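Long-range contact in uncharacterized NTF2-like protein (Mesorhizobium loti, PDB 3FH1), which is of unknown function but adopts an NTF2-like, SnoaL-type fold, a family whose cone-shaped pocket commonly binds small molecules: residues A74-T86 with I95-R108. Numbering follows the deposited sequence. Where two conformers were deposited one is given.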
# COMPACT_ATOMS: atom_id res chain seq x y z
N ALA A 74 -8.65 17.32 4.96
CA ALA A 74 -9.73 17.55 3.99
C ALA A 74 -10.04 19.00 3.73
O ALA A 74 -10.61 19.33 2.70
CB ALA A 74 -11.04 16.86 4.44
N THR A 75 -9.74 19.85 4.69
CA THR A 75 -10.11 21.24 4.61
C THR A 75 -8.92 22.20 4.50
O THR A 75 -9.12 23.43 4.57
CB THR A 75 -11.01 21.66 5.82
OG1 THR A 75 -10.27 21.49 7.04
CG2 THR A 75 -12.29 20.85 5.84
N GLN A 76 -7.70 21.70 4.32
CA GLN A 76 -6.53 22.57 4.21
C GLN A 76 -6.56 23.32 2.87
O GLN A 76 -6.49 22.69 1.82
CB GLN A 76 -5.24 21.75 4.34
CG GLN A 76 -3.94 22.56 4.34
CD GLN A 76 -3.83 23.52 5.51
OE1 GLN A 76 -4.47 23.34 6.55
NE2 GLN A 76 -3.03 24.56 5.35
N PRO A 77 -6.64 24.67 2.90
CA PRO A 77 -6.67 25.44 1.65
C PRO A 77 -5.52 25.12 0.69
O PRO A 77 -4.37 24.87 1.10
CB PRO A 77 -6.60 26.92 2.11
CG PRO A 77 -7.07 26.89 3.50
CD PRO A 77 -6.69 25.56 4.08
N GLY A 78 -5.87 25.08 -0.58
CA GLY A 78 -4.89 24.88 -1.63
C GLY A 78 -4.41 23.47 -1.84
O GLY A 78 -3.48 23.26 -2.60
N THR A 79 -5.06 22.51 -1.18
CA THR A 79 -4.64 21.12 -1.27
C THR A 79 -5.80 20.28 -1.78
O THR A 79 -6.97 20.64 -1.61
CB THR A 79 -4.21 20.58 0.07
OG1 THR A 79 -5.35 20.50 0.93
CG2 THR A 79 -3.15 21.46 0.70
N ARG A 80 -5.47 19.16 -2.43
CA ARG A 80 -6.47 18.25 -2.97
C ARG A 80 -5.84 16.87 -3.20
O ARG A 80 -4.63 16.69 -3.08
CB ARG A 80 -7.04 18.77 -4.29
CG ARG A 80 -6.17 18.51 -5.54
CD ARG A 80 -6.75 19.15 -6.80
NE ARG A 80 -5.92 18.89 -7.98
CZ ARG A 80 -4.90 19.66 -8.38
NH1 ARG A 80 -4.55 20.76 -7.72
NH2 ARG A 80 -4.21 19.32 -9.47
N PHE A 81 -6.70 15.91 -3.52
CA PHE A 81 -6.26 14.58 -3.90
C PHE A 81 -6.86 14.17 -5.23
O PHE A 81 -8.04 14.43 -5.48
CB PHE A 81 -6.70 13.50 -2.89
CG PHE A 81 -6.03 13.58 -1.54
CD1 PHE A 81 -6.52 14.41 -0.54
CD2 PHE A 81 -4.96 12.77 -1.24
CE1 PHE A 81 -5.88 14.45 0.72
CE2 PHE A 81 -4.35 12.82 0.00
CZ PHE A 81 -4.85 13.68 0.98
N ASP A 82 -6.05 13.52 -6.08
CA ASP A 82 -6.56 12.78 -7.21
C ASP A 82 -6.53 11.31 -6.81
O ASP A 82 -5.55 10.82 -6.25
CB ASP A 82 -5.69 12.93 -8.43
CG ASP A 82 -5.63 14.33 -8.96
OD1 ASP A 82 -6.62 15.06 -8.82
OD2 ASP A 82 -4.59 14.69 -9.54
N LEU A 83 -7.62 10.62 -7.06
CA LEU A 83 -7.71 9.19 -6.82
C LEU A 83 -7.17 8.45 -8.03
O LEU A 83 -7.65 8.63 -9.17
CB LEU A 83 -9.15 8.77 -6.60
CG LEU A 83 -9.76 9.36 -5.32
CD1 LEU A 83 -11.26 9.13 -5.26
CD2 LEU A 83 -9.08 8.72 -4.09
N GLU A 84 -6.21 7.58 -7.79
CA GLU A 84 -5.65 6.73 -8.83
C GLU A 84 -6.43 5.42 -8.95
O GLU A 84 -6.81 5.02 -10.05
CB GLU A 84 -4.16 6.46 -8.62
CG GLU A 84 -3.32 7.69 -8.74
CD GLU A 84 -1.82 7.38 -8.53
OE1 GLU A 84 -1.49 6.26 -8.07
OE2 GLU A 84 -1.00 8.27 -8.81
N GLU A 85 -6.65 4.75 -7.83
CA GLU A 85 -7.36 3.48 -7.84
C GLU A 85 -7.78 3.12 -6.45
O GLU A 85 -6.96 3.18 -5.53
CB GLU A 85 -6.48 2.34 -8.35
CG GLU A 85 -7.25 1.02 -8.54
CD GLU A 85 -6.30 -0.15 -8.74
OE1 GLU A 85 -5.33 -0.29 -7.97
OE2 GLU A 85 -6.59 -0.95 -9.59
N THR A 86 -9.02 2.68 -6.31
CA THR A 86 -9.49 2.05 -5.07
C THR A 86 -9.76 0.60 -5.39
O THR A 86 -10.55 0.31 -6.31
CB THR A 86 -10.80 2.68 -4.54
OG1 THR A 86 -10.60 4.07 -4.29
CG2 THR A 86 -11.26 1.99 -3.29
N ILE A 95 -6.18 2.37 -1.43
CA ILE A 95 -6.55 3.58 -2.17
C ILE A 95 -5.28 4.25 -2.56
O ILE A 95 -4.53 4.74 -1.69
CB ILE A 95 -7.38 4.60 -1.34
CG1 ILE A 95 -8.60 3.90 -0.68
CG2 ILE A 95 -7.77 5.75 -2.21
CD1 ILE A 95 -9.24 4.75 0.46
N ARG A 96 -4.97 4.18 -3.87
CA ARG A 96 -3.83 4.94 -4.41
C ARG A 96 -4.29 6.31 -4.80
O ARG A 96 -5.35 6.50 -5.40
CB ARG A 96 -3.16 4.23 -5.59
CG ARG A 96 -2.28 3.05 -5.20
CD ARG A 96 -1.55 2.56 -6.44
NE ARG A 96 -2.35 1.94 -7.50
CZ ARG A 96 -2.47 2.41 -8.74
NH1 ARG A 96 -2.05 3.60 -9.08
NH2 ARG A 96 -3.09 1.68 -9.68
N TRP A 97 -3.45 7.30 -4.50
CA TRP A 97 -3.72 8.71 -4.69
C TRP A 97 -2.51 9.54 -5.03
O TRP A 97 -1.38 9.12 -4.88
CB TRP A 97 -4.43 9.28 -3.44
CG TRP A 97 -3.80 8.93 -2.14
CD1 TRP A 97 -4.29 8.02 -1.24
CD2 TRP A 97 -2.65 9.53 -1.50
NE1 TRP A 97 -3.50 7.95 -0.14
CE2 TRP A 97 -2.49 8.87 -0.25
CE3 TRP A 97 -1.73 10.51 -1.85
CZ2 TRP A 97 -1.45 9.18 0.62
CZ3 TRP A 97 -0.70 10.80 -0.99
CH2 TRP A 97 -0.59 10.17 0.23
N ARG A 98 -2.78 10.75 -5.53
CA ARG A 98 -1.80 11.80 -5.70
C ARG A 98 -2.30 13.00 -4.89
O ARG A 98 -3.44 13.46 -5.07
CB ARG A 98 -1.64 12.19 -7.16
CG ARG A 98 -0.67 13.35 -7.30
CD ARG A 98 -0.43 13.75 -8.73
NE ARG A 98 0.04 12.69 -9.61
CZ ARG A 98 1.33 12.46 -9.83
NH1 ARG A 98 2.26 13.20 -9.22
NH2 ARG A 98 1.71 11.52 -10.67
N TYR A 99 -1.46 13.44 -3.96
CA TYR A 99 -1.77 14.60 -3.10
C TYR A 99 -1.09 15.83 -3.66
O TYR A 99 0.12 15.82 -3.92
CB TYR A 99 -1.25 14.30 -1.68
CG TYR A 99 -1.43 15.44 -0.70
CD1 TYR A 99 -2.67 15.89 -0.38
CD2 TYR A 99 -0.33 16.02 -0.06
CE1 TYR A 99 -2.86 16.91 0.53
CE2 TYR A 99 -0.49 17.08 0.85
CZ TYR A 99 -1.77 17.50 1.16
OH TYR A 99 -2.00 18.53 2.07
N TRP A 100 -1.87 16.91 -3.80
CA TRP A 100 -1.40 18.19 -4.29
C TRP A 100 -1.33 19.14 -3.13
O TRP A 100 -2.30 19.34 -2.41
CB TRP A 100 -2.32 18.75 -5.37
CG TRP A 100 -2.37 17.94 -6.59
CD1 TRP A 100 -3.20 16.88 -6.85
CD2 TRP A 100 -1.59 18.14 -7.76
NE1 TRP A 100 -2.96 16.41 -8.11
CE2 TRP A 100 -1.97 17.16 -8.69
CE3 TRP A 100 -0.59 19.05 -8.11
CZ2 TRP A 100 -1.40 17.06 -9.95
CZ3 TRP A 100 -0.02 18.94 -9.36
CH2 TRP A 100 -0.45 17.96 -10.27
N MSE A 101 -0.14 19.73 -2.97
CA MSE A 101 0.17 20.62 -1.86
C MSE A 101 -0.04 22.07 -2.26
O MSE A 101 -0.07 22.40 -3.43
CB MSE A 101 1.60 20.39 -1.43
CG MSE A 101 1.77 19.14 -0.62
SE MSE A 101 3.62 18.51 -0.70
CE MSE A 101 3.43 17.49 -2.17
N ALA A 102 -0.20 22.93 -1.25
CA ALA A 102 -0.44 24.36 -1.48
C ALA A 102 0.67 25.02 -2.29
O ALA A 102 0.39 25.97 -3.01
CB ALA A 102 -0.66 25.09 -0.17
N ASP A 103 1.90 24.51 -2.20
CA ASP A 103 3.01 25.06 -2.98
C ASP A 103 3.04 24.58 -4.41
O ASP A 103 3.98 24.88 -5.13
CB ASP A 103 4.36 24.74 -2.34
CG ASP A 103 4.69 23.26 -2.36
OD1 ASP A 103 3.98 22.46 -3.03
OD2 ASP A 103 5.68 22.90 -1.70
N GLY A 104 2.04 23.81 -4.83
CA GLY A 104 1.99 23.38 -6.23
C GLY A 104 2.67 22.05 -6.48
O GLY A 104 2.55 21.50 -7.57
N ASN A 105 3.38 21.52 -5.49
CA ASN A 105 4.03 20.21 -5.65
C ASN A 105 3.00 19.10 -5.40
O ASN A 105 1.93 19.35 -4.85
CB ASN A 105 5.21 20.09 -4.66
CG ASN A 105 6.35 21.04 -5.00
OD1 ASN A 105 6.75 21.14 -6.15
ND2 ASN A 105 6.87 21.74 -3.99
N SER A 106 3.35 17.88 -5.79
CA SER A 106 2.49 16.75 -5.48
C SER A 106 3.35 15.59 -5.07
O SER A 106 4.58 15.63 -5.24
CB SER A 106 1.64 16.33 -6.68
OG SER A 106 2.41 15.72 -7.70
N VAL A 107 2.70 14.58 -4.50
CA VAL A 107 3.35 13.34 -4.16
C VAL A 107 2.33 12.18 -4.31
O VAL A 107 1.15 12.31 -3.97
CB VAL A 107 3.99 13.35 -2.74
CG1 VAL A 107 2.92 13.57 -1.63
CG2 VAL A 107 4.80 12.06 -2.50
N ARG A 108 2.77 11.07 -4.88
CA ARG A 108 1.93 9.88 -4.91
C ARG A 108 2.01 9.10 -3.62
O ARG A 108 3.06 9.04 -2.97
CB ARG A 108 2.30 9.00 -6.09
CG ARG A 108 2.23 9.64 -7.45
CD ARG A 108 2.66 8.67 -8.53
NE ARG A 108 1.71 7.58 -8.75
CZ ARG A 108 2.06 6.37 -9.18
NH1 ARG A 108 3.30 6.10 -9.46
NH2 ARG A 108 1.14 5.45 -9.36
O HOH W 1 -4.16 18.62 3.51
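The guanidinium of R80 lies flat on the indole of W100, its plane only 13° from the ring's and its CZ 3.5 Å from the centroid of the five-membered ring, a cation-pi stack. S106 CB packs on the opposite face of that indole, and at its edge D82 receives the ring N-H: NE1 of W100 lies 2.8 Å from D82 OD2, which it meets from above the carboxylate plane. With CG between the backbone N and the carbonyl carbon (chi1 80°), R80 leans toward W100, and its extended remainder runs alongside until the guanidinium lies over the ring. On the other side of the sheet F81 turns an edge to the face of W97, planes at 90°, while Y99 CD1 presses on a face of the F81 ring, 3.4 Å from CZ. Apart from S106, on strand 106-116, these groups belong to the antiparallel hairpin of strands 80-89 and 92-100 in the curved sheet of the NTF2-like fold; W97, hydrogen-bonded to N111, borders a bound unidentified ligand, consistent with a pocket on the aromatic side. A classic beta bulge interrupts the ladder where E84 and E85 both face R96, whose carbonyl O accepts from E84 N at 2.8 Å and, at a longer 3.3 Å, from E85 N. E84, the additional residue of the bulge, points its side chain toward the neighbouring strand, where its OE1 is gripped twice from the same face of the carboxylate: by R96 NH1 at 2.9 Å and by R108 NH2 at 3.0 Å. R96 NH2 makes a weak salt bridge to E85, whose stronger partner is R92 of the second subunit; R108 likewise pairs with E49 of that subunit.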